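Local coordinates for protein fimbrial subunit type 1 (Actinomyces oris, PDB 3UXF) that serves as the major fimbrial subunit of this bacterium, a cell-wall-anchored pilin built of beta-sandwich domains that bind calcium ions, at residues Phe377-Glu381 / Val401-Ile406; Ser387-Leu391 / Asp461-Phe465; Tyr424-Asn428 / Glu442-Cys446. All coordinates share one frame; numbering follows the deposited sequence.

Contact 1 (Phe377-Glu381 / Val401-Ile406); sequences FQVYE and VDPLTI. With CA (calcium ion), chain C.
The end of a calcium-binding loop, carrying Asp402 and Pro403, lies against strand 376-385. Asp402 OD2 binds the calcium ion at 2.4 Å, and Asp393, Asp395, Thr398 and Thr400 supply further ligands. Next to this ligand, Pro403 sits over one face of the Tyr380 ring: its CA lies 3.8 Å from the ring centroid in a CH-pi contact, displaced toward the rim. With CG beside the backbone N (chi1 -64°), the ring comes alongside Pro403 although CB points away. Val401 O meets the same ring at its edge, and a water joins Tyr380 OH to that carbonyl. Farther along the proline ring, CG touches Gln378 OE1 at 3.6 Å, while Gln378 NE2 is bonded to Thr411. One backbone bond ties the segments, nearly straight at 2.8 Å from Leu404 N to Val379 O, and a second water bridges Val379 N and Leu404 O. Beside these polar links, Ile406 CD1 meets Val379 CB at 3.6 Å, the side chains crossing at about a right angle. Leu404 CD1 lies 4.2 Å from Val379 CG1, and the cluster continues onto Ile422 and Leu425 of strand 419-426. This is a calcium-binding loop packed against a strand of the prealbumin-like beta sandwich.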
loop_
_atom_site.group_PDB
_atom_site.type_symbol
_atom_site.label_atom_id
_atom_site.label_comp_id
_atom_site.label_asym_id
_atom_site.label_seq_id
_atom_site.Cartn_x
_atom_site.Cartn_y
_atom_site.Cartn_z
ATOM N N PHE A 377 33.235 -11.596 -17.232
ATOM C CA PHE A 377 32.001 -11.077 -17.774
ATOM C C PHE A 377 31.568 -9.814 -17.083
ATOM O O PHE A 377 31.841 -9.620 -15.898
ATOM C CB PHE A 377 30.903 -12.107 -17.586
ATOM C CG PHE A 377 31.132 -13.362 -18.352
ATOM C CD1 PHE A 377 30.551 -13.529 -19.606
ATOM C CD2 PHE A 377 31.895 -14.393 -17.811
ATOM C CE1 PHE A 377 30.762 -14.730 -20.358
ATOM C CE2 PHE A 377 32.107 -15.583 -18.543
ATOM C CZ PHE A 377 31.525 -15.750 -19.815
ATOM N N GLN A 378 30.844 -8.987 -17.819
ATOM C CA GLN A 378 30.124 -7.872 -17.219
ATOM C C GLN A 378 28.676 -8.019 -17.669
ATOM O O GLN A 378 28.383 -8.827 -18.561
ATOM C CB GLN A 378 30.676 -6.533 -17.683
ATOM C CG GLN A 378 32.129 -6.428 -17.270
ATOM C CD GLN A 378 32.666 -5.023 -17.361
ATOM O OE1 GLN A 378 32.539 -4.347 -18.396
ATOM N NE2 GLN A 378 33.281 -4.561 -16.265
ATOM N N VAL A 379 27.776 -7.267 -17.028
ATOM C CA VAL A 379 26.330 -7.435 -17.281
ATOM C C VAL A 379 25.700 -6.094 -17.616
ATOM O O VAL A 379 26.035 -5.069 -16.991
ATOM C CB VAL A 379 25.601 -7.995 -16.034
ATOM C CG1 VAL A 379 24.125 -8.319 -16.367
ATOM C CG2 VAL A 379 26.342 -9.245 -15.474
ATOM N N TYR A 380 24.778 -6.088 -18.586
ATOM C CA TYR A 380 24.041 -4.878 -18.937
ATOM C C TYR A 380 22.537 -5.180 -18.957
ATOM O O TYR A 380 22.135 -6.334 -19.124
ATOM C CB TYR A 380 24.421 -4.420 -20.359
ATOM C CG TYR A 380 25.871 -3.999 -20.515
ATOM C CD1 TYR A 380 26.867 -4.954 -20.601
ATOM C CD2 TYR A 380 26.224 -2.650 -20.617
ATOM C CE1 TYR A 380 28.198 -4.591 -20.756
ATOM C CE2 TYR A 380 27.570 -2.268 -20.750
ATOM C CZ TYR A 380 28.530 -3.243 -20.818
ATOM O OH TYR A 380 29.854 -2.878 -20.983
ATOM N N GLU A 381 21.731 -4.125 -18.841
ATOM C CA GLU A 381 20.369 -4.223 -19.358
ATOM C C GLU A 381 20.480 -4.084 -20.869
ATOM O O GLU A 381 21.358 -3.374 -21.346
ATOM C CB GLU A 381 19.469 -3.160 -18.758
ATOM C CG GLU A 381 19.098 -3.507 -17.303
ATOM C CD GLU A 381 18.202 -2.488 -16.626
ATOM O OE1 GLU A 381 18.296 -1.280 -16.898
ATOM O OE2 GLU A 381 17.388 -2.904 -15.798
ATOM N N VAL A 401 29.381 3.715 -22.472
ATOM C CA VAL A 401 28.303 2.783 -22.127
ATOM C C VAL A 401 28.752 1.903 -20.952
ATOM O O VAL A 401 29.637 1.063 -21.103
ATOM C CB VAL A 401 27.937 1.899 -23.328
ATOM C CG1 VAL A 401 26.689 1.099 -23.048
ATOM C CG2 VAL A 401 27.726 2.760 -24.572
ATOM N N ASP A 402 28.162 2.112 -19.775
ATOM C CA ASP A 402 28.658 1.455 -18.568
ATOM C C ASP A 402 27.854 0.194 -18.279
ATOM O O ASP A 402 26.641 0.182 -18.499
ATOM C CB ASP A 402 28.523 2.353 -17.340
ATOM C CG ASP A 402 29.255 3.662 -17.488
ATOM O OD1 ASP A 402 30.503 3.682 -17.403
ATOM O OD2 ASP A 402 28.566 4.658 -17.695
ATOM N N PRO A 403 28.524 -0.829 -17.742
ATOM C CA PRO A 403 27.848 -2.036 -17.259
ATOM C C PRO A 403 27.195 -1.772 -15.909
ATOM O O PRO A 403 27.403 -0.730 -15.255
ATOM C CB PRO A 403 29.004 -3.034 -17.098
ATOM C CG PRO A 403 30.173 -2.177 -16.709
ATOM C CD PRO A 403 29.988 -0.942 -17.598
ATOM N N LEU A 404 26.379 -2.729 -15.489
ATOM C CA LEU A 404 25.725 -2.649 -14.193
ATOM C C LEU A 404 26.660 -2.918 -13.030
ATOM O O LEU A 404 27.569 -3.769 -13.095
ATOM C CB LEU A 404 24.595 -3.679 -14.130
ATOM C CG LEU A 404 23.466 -3.530 -15.125
ATOM C CD1 LEU A 404 22.574 -4.738 -14.946
ATOM C CD2 LEU A 404 22.680 -2.228 -14.868
ATOM N N THR A 405 26.394 -2.221 -11.920
ATOM C CA THR A 405 27.043 -2.556 -10.671
ATOM C C THR A 405 26.073 -3.436 -9.904
ATOM O O THR A 405 24.928 -3.037 -9.657
ATOM C CB THR A 405 27.324 -1.270 -9.850
ATOM O OG1 THR A 405 28.273 -0.455 -10.565
ATOM C CG2 THR A 405 27.898 -1.604 -8.463
ATOM N N ILE A 406 26.510 -4.652 -9.591
ATOM C CA ILE A 406 25.655 -5.687 -9.002
ATOM C C ILE A 406 26.385 -6.129 -7.738
ATOM O O ILE A 406 27.500 -6.662 -7.798
ATOM C CB ILE A 406 25.564 -6.875 -9.970
ATOM C CG1 ILE A 406 24.981 -6.421 -11.315
ATOM C CG2 ILE A 406 24.744 -7.971 -9.336
ATOM C CD1 ILE A 406 25.171 -7.468 -12.456
HETATM CA CA CA C . 27.541 6.136 -19.329
HETATM O O HOH W 1 28.587 -5.813 -14.752
HETATM O O HOH W 2 30.463 -0.923 -22.750
#

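Contact 2 (Ser387-Leu391 / Asp461-Phe465); sequences SGATL and DPLPF. With CA (calcium ion), chain B.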
loop_
_atom_site.group_PDB
_atom_site.type_symbol
_atom_site.label_atom_id
_atom_site.label_comp_id
_atom_site.label_asym_id
_atom_site.label_seq_id
_atom_site.Cartn_x
_atom_site.Cartn_y
_atom_site.Cartn_z
ATOM N N SER A 387 20.222 -9.049 -34.561
ATOM C CA SER A 387 21.661 -9.197 -34.777
ATOM C C SER A 387 22.440 -9.419 -33.488
ATOM O O SER A 387 23.665 -9.395 -33.498
ATOM C CB SER A 387 22.207 -7.989 -35.523
ATOM O OG SER A 387 22.023 -6.796 -34.779
ATOM N N GLY A 388 21.740 -9.652 -32.385
ATOM C CA GLY A 388 22.395 -9.887 -31.110
ATOM C C GLY A 388 21.645 -9.133 -30.025
ATOM O O GLY A 388 20.578 -9.563 -29.602
ATOM N N ALA A 389 22.194 -8.000 -29.614
ATOM C CA ALA A 389 21.550 -7.159 -28.635
ATOM C C ALA A 389 22.173 -5.796 -28.644
ATOM O O ALA A 389 23.337 -5.628 -29.014
ATOM C CB ALA A 389 21.655 -7.786 -27.223
ATOM N N THR A 390 21.374 -4.818 -28.249
ATOM C CA THR A 390 21.834 -3.458 -28.046
ATOM C C THR A 390 21.996 -3.202 -26.536
ATOM O O THR A 390 21.023 -3.244 -25.770
ATOM C CB THR A 390 20.815 -2.469 -28.596
ATOM O OG1 THR A 390 20.647 -2.695 -30.001
ATOM C CG2 THR A 390 21.272 -1.042 -28.371
ATOM N N LEU A 391 23.223 -2.931 -26.101
ATOM C CA LEU A 391 23.477 -2.673 -24.687
ATOM C C LEU A 391 22.936 -1.318 -24.277
ATOM O O LEU A 391 23.053 -0.331 -25.020
ATOM C CB LEU A 391 24.983 -2.715 -24.394
ATOM C CG LEU A 391 25.700 -3.986 -24.855
ATOM C CD1 LEU A 391 27.168 -3.865 -24.478
ATOM C CD2 LEU A 391 25.036 -5.194 -24.192
ATOM N N ASP A 461 28.782 -11.607 -29.914
ATOM C CA ASP A 461 27.664 -10.798 -29.461
ATOM C C ASP A 461 27.534 -10.843 -27.942
ATOM O O ASP A 461 28.035 -11.766 -27.305
ATOM C CB ASP A 461 26.376 -11.417 -30.016
ATOM C CG ASP A 461 26.172 -11.129 -31.487
ATOM O OD1 ASP A 461 26.454 -10.004 -31.947
ATOM O OD2 ASP A 461 25.721 -12.056 -32.183
ATOM N N PRO A 462 26.798 -9.878 -27.367
ATOM C CA PRO A 462 26.312 -10.045 -25.987
ATOM C C PRO A 462 25.348 -11.213 -25.941
ATOM O O PRO A 462 24.793 -11.616 -26.986
ATOM C CB PRO A 462 25.533 -8.757 -25.704
ATOM C CG PRO A 462 25.879 -7.794 -26.804
ATOM C CD PRO A 462 26.207 -8.699 -28.010
ATOM N N LEU A 463 25.134 -11.744 -24.735
ATOM C CA LEU A 463 24.320 -12.941 -24.566
ATOM C C LEU A 463 23.129 -12.635 -23.671
ATOM O O LEU A 463 23.272 -12.514 -22.451
ATOM C CB LEU A 463 25.182 -14.000 -23.886
ATOM C CG LEU A 463 26.498 -14.274 -24.613
ATOM C CD1 LEU A 463 27.333 -15.264 -23.794
ATOM C CD2 LEU A 463 26.239 -14.791 -26.012
ATOM N N PRO A 464 21.933 -12.509 -24.255
ATOM C CA PRO A 464 20.751 -12.115 -23.476
ATOM C C PRO A 464 20.303 -13.233 -22.578
ATOM O O PRO A 464 20.416 -14.412 -22.940
ATOM C CB PRO A 464 19.702 -11.822 -24.541
ATOM C CG PRO A 464 20.522 -11.448 -25.747
ATOM C CD PRO A 464 21.700 -12.389 -25.697
ATOM N N PHE A 465 19.757 -12.849 -21.433
ATOM C CA PHE A 465 19.126 -13.786 -20.500
ATOM C C PHE A 465 18.167 -13.035 -19.617
ATOM O O PHE A 465 18.197 -11.804 -19.558
ATOM C CB PHE A 465 20.181 -14.520 -19.642
ATOM C CG PHE A 465 20.852 -13.633 -18.619
ATOM C CD1 PHE A 465 21.941 -12.859 -18.990
ATOM C CD2 PHE A 465 20.416 -13.594 -17.284
ATOM C CE1 PHE A 465 22.586 -12.010 -18.091
ATOM C CE2 PHE A 465 21.073 -12.748 -16.373
ATOM C CZ PHE A 465 22.148 -11.967 -16.765
HETATM CA CA CA B . 25.490 -10.590 -34.161
HETATM O O HOH W 3 24.850 -7.692 -31.054
HETATM O O HOH W 4 25.044 -10.451 -36.519
HETATM O O HOH W 5 26.676 -8.439 -34.564
HETATM O O HOH W 6 23.677 -12.253 -34.417
#
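Asp461 turns its carboxylate toward Ser387, and both bind one calcium ion. The carboxylate grips the ion with both oxygens, OD1 and OD2 each 2.5 Å from the metal, which makes it a bidentate ligand. From the other segment the ion takes the backbone carbonyl of Ser387, with O at 2.3 Å, and three waters complete the six ligand atoms. Ser387 O and Asp461 OD1 are therefore brought within 3.2 Å of each other, two oxygens whose mutual repulsion is probably offset by the shared cation. A further water accepts from Ala389 N and donates to Asp461 OD1, linking the carboxylate to the neighbouring backbone as well as to the metal. Gly388 passes close to the carboxylate, its CA 4.0 Å from Asp461 CG, with phi and psi of 138° and -102°, a conformation that by itself calls for glycine. The metal thus joins the turn between strands 376-385 and 388-391 to the residues leading into strand 463-465, at the surface of the prealbumin-like domain. These two short strands are not paired with each other; strand 388-391 is bonded to strand 376-385, and 463-465 to 444-451. Away from the ion the contact becomes apolar. The Ala389 methyl has Pro462 alongside and Pro464 ahead and to one side, CB lying 4.2 Å from Pro462 CG and 4.1 Å from Pro464 CG. Leu391 reaches Pro462 from a different direction: with CG beside its own backbone N (chi1 -53°) and the chain then extended, its CD2 branch meets Pro462 CG at 3.8 Å, and the side chain of Leu391 runs aslant to the ring. Through its other methyl, CD1, Leu391 rests on Tyr380, while Pro464 leans on Tyr444 and Cys446 of strand 444-451.

Contact 3 (Tyr424-Asn428 / Glu442-Cys446); sequences YLRAN and EDYYC
The touching backbones run roughly antiparallel, their end-to-end directions 154° apart, and come nearest at Asn428 and Asp443, whose CA atoms are 5.8 Å from each other. Side chains fill the gap, chiefly the Tyr445 ring, which is held between Leu425 and Asn428. Leu425 lays its CD2 methyl over one face, 4.0 Å from the ring centroid in a CH-pi contact. The opposite face carries the Asn428 amide, with ND2 3.3 Å above the ring plane and shifted toward the rim; amide and ring are 57° apart, so this is a tilted approach and not a flat stack. Asn428 OD1 accepts from Val467 N, which helps to fix how the amide is turned. With CG beside the backbone N (chi1 -67°), the Tyr445 ring is turned across the gap toward 424-428, which brings its hydroxyl to Arg426 O, where OH donates a short bond of 2.6 Å. A water donates to the same hydroxyl and accepts weakly from Arg426 NH2, while Arg426 NE finds a stronger partner in Tyr430 O. Another water bridges Asn428 O and Asp443 OD1. Asp443, the centre of an inverse gamma turn, is held through OD2 in a salt bridge to Lys436. Next to Tyr445, Cys446 forms a disulfide with Cys382 of strand 376-385. A tyrosine clasped on both faces, its hydroxyl bonded to a backbone carbonyl, here joins strands 419-426 and 444-451 of the prealbumin-like beta sandwich.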
loop_
_atom_site.group_PDB
_atom_site.type_symbol
_atom_site.label_atom_id
_atom_site.label_comp_id
_atom_site.label_asym_id
_atom_site.label_seq_id
_atom_site.Cartn_x
_atom_site.Cartn_y
_atom_site.Cartn_z
ATOM N N TYR A 424 23.163 -9.944 -6.934
ATOM C CA TYR A 424 21.952 -10.576 -7.435
ATOM C C TYR A 424 21.293 -9.587 -8.392
ATOM O O TYR A 424 21.553 -8.391 -8.319
ATOM C CB TYR A 424 20.992 -10.862 -6.281
ATOM C CG TYR A 424 21.614 -11.635 -5.143
ATOM C CD1 TYR A 424 21.570 -13.018 -5.118
ATOM C CD2 TYR A 424 22.247 -10.982 -4.097
ATOM C CE1 TYR A 424 22.136 -13.730 -4.089
ATOM C CE2 TYR A 424 22.822 -11.689 -3.061
ATOM C CZ TYR A 424 22.763 -13.065 -3.064
ATOM O OH TYR A 424 23.326 -13.786 -2.042
ATOM N N LEU A 425 20.435 -10.087 -9.276
ATOM C CA LEU A 425 19.761 -9.241 -10.254
ATOM C C LEU A 425 18.248 -9.228 -10.060
ATOM O O LEU A 425 17.640 -10.265 -9.825
ATOM C CB LEU A 425 20.089 -9.707 -11.673
ATOM C CG LEU A 425 21.452 -9.296 -12.228
ATOM C CD1 LEU A 425 21.877 -10.229 -13.347
ATOM C CD2 LEU A 425 21.418 -7.860 -12.707
ATOM N N ARG A 426 17.653 -8.046 -10.168
ATOM C CA ARG A 426 16.209 -7.906 -10.035
ATOM C C ARG A 426 15.520 -8.603 -11.199
ATOM O O ARG A 426 15.986 -8.533 -12.328
ATOM C CB ARG A 426 15.813 -6.429 -10.006
ATOM C CG ARG A 426 14.609 -6.114 -9.121
ATOM C CD ARG A 426 13.777 -4.976 -9.701
ATOM N NE ARG A 426 13.410 -5.271 -11.078
ATOM C CZ ARG A 426 13.868 -4.613 -12.134
ATOM N NH1 ARG A 426 14.697 -3.590 -11.977
ATOM N NH2 ARG A 426 13.494 -4.978 -13.350
ATOM N N ALA A 427 14.409 -9.274 -10.918
ATOM C CA ALA A 427 13.676 -9.988 -11.952
ATOM C C ALA A 427 13.290 -9.055 -13.092
ATOM O O ALA A 427 12.867 -7.930 -12.858
ATOM C CB ALA A 427 12.436 -10.637 -11.363
ATOM N N ASN A 428 13.438 -9.528 -14.325
ATOM C CA ASN A 428 13.056 -8.738 -15.487
ATOM C C ASN A 428 11.547 -8.591 -15.577
ATOM O O ASN A 428 11.040 -7.630 -16.147
ATOM C CB ASN A 428 13.564 -9.383 -16.780
ATOM C CG ASN A 428 15.074 -9.465 -16.841
ATOM O OD1 ASN A 428 15.659 -10.498 -16.536
ATOM N ND2 ASN A 428 15.709 -8.374 -17.246
ATOM N N GLU A 442 12.822 -5.607 -24.927
ATOM C CA GLU A 442 13.572 -4.672 -24.097
ATOM C C GLU A 442 13.828 -5.236 -22.689
ATOM O O GLU A 442 14.670 -4.713 -21.948
ATOM C CB GLU A 442 12.880 -3.327 -23.996
ATOM C CG GLU A 442 12.871 -2.597 -25.335
ATOM C CD GLU A 442 12.290 -1.215 -25.235
ATOM O OE1 GLU A 442 11.451 -0.973 -24.336
ATOM O OE2 GLU A 442 12.677 -0.368 -26.068
ATOM N N ASP A 443 13.133 -6.308 -22.331
ATOM C CA ASP A 443 13.143 -6.819 -20.939
ATOM C C ASP A 443 14.178 -7.930 -20.776
ATOM O O ASP A 443 13.859 -9.063 -20.431
ATOM C CB ASP A 443 11.758 -7.323 -20.561
ATOM C CG ASP A 443 10.737 -6.207 -20.525
ATOM O OD1 ASP A 443 11.001 -5.152 -19.913
ATOM O OD2 ASP A 443 9.663 -6.359 -21.142
ATOM N N TYR A 444 15.443 -7.579 -21.017
ATOM C CA TYR A 444 16.547 -8.531 -20.924
ATOM C C TYR A 444 17.730 -7.963 -20.153
ATOM O O TYR A 444 17.940 -6.742 -20.102
ATOM C CB TYR A 444 17.030 -8.920 -22.315
ATOM C CG TYR A 444 16.229 -10.012 -22.956
ATOM C CD1 TYR A 444 16.506 -11.334 -22.684
ATOM C CD2 TYR A 444 15.235 -9.715 -23.885
ATOM C CE1 TYR A 444 15.796 -12.338 -23.269
ATOM C CE2 TYR A 444 14.509 -10.737 -24.485
ATOM C CZ TYR A 444 14.819 -12.037 -24.182
ATOM O OH TYR A 444 14.120 -13.078 -24.780
ATOM N N TYR A 445 18.517 -8.871 -19.591
ATOM C CA TYR A 445 19.907 -8.563 -19.282
ATOM C C TYR A 445 20.787 -9.189 -20.367
ATOM O O TYR A 445 20.327 -10.059 -21.104
ATOM C CB TYR A 445 20.278 -9.207 -17.945
ATOM C CG TYR A 445 19.539 -8.594 -16.791
ATOM C CD1 TYR A 445 19.655 -7.231 -16.523
ATOM C CD2 TYR A 445 18.742 -9.363 -15.955
ATOM C CE1 TYR A 445 18.961 -6.647 -15.442
ATOM C CE2 TYR A 445 18.039 -8.799 -14.865
ATOM C CZ TYR A 445 18.167 -7.431 -14.617
ATOM O OH TYR A 445 17.461 -6.851 -13.573
ATOM N N CYS A 446 22.053 -8.773 -20.445
ATOM C CA CYS A 446 23.019 -9.345 -21.390
ATOM C C CYS A 446 24.301 -9.608 -20.644
ATOM O O CYS A 446 24.769 -8.731 -19.913
ATOM C CB CYS A 446 23.340 -8.326 -22.528
ATOM S SG CYS A 446 22.102 -8.489 -23.888
HETATM O O HOH W 7 15.931 -5.084 -15.140
HETATM O O HOH W 8 11.921 -5.278 -17.300
#

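In the fold
All three contacts lie in the prealbumin-like domain, their centres about 11 to 12 Å apart. Contact 3 is buried, contact 1 partly so, and contact 2 is at the surface. Strands 376-385 and 444-451 are neighbours in one antiparallel sheet, which also holds the short strands of contact 2. Chemistry follows place: contact 2 combines a water-ligated calcium ion with a proline-rich apolar patch, contact 1 sets a calcium-binding loop beside an apolar cluster, and contact 3 uses a buried ring and its hydroxyl without metal. Probable backbone hydrogen bonds, Cys446 N to Tyr380 O and Phe465 N to Tyr445 O, tie contacts 1 and 2 to contact 3.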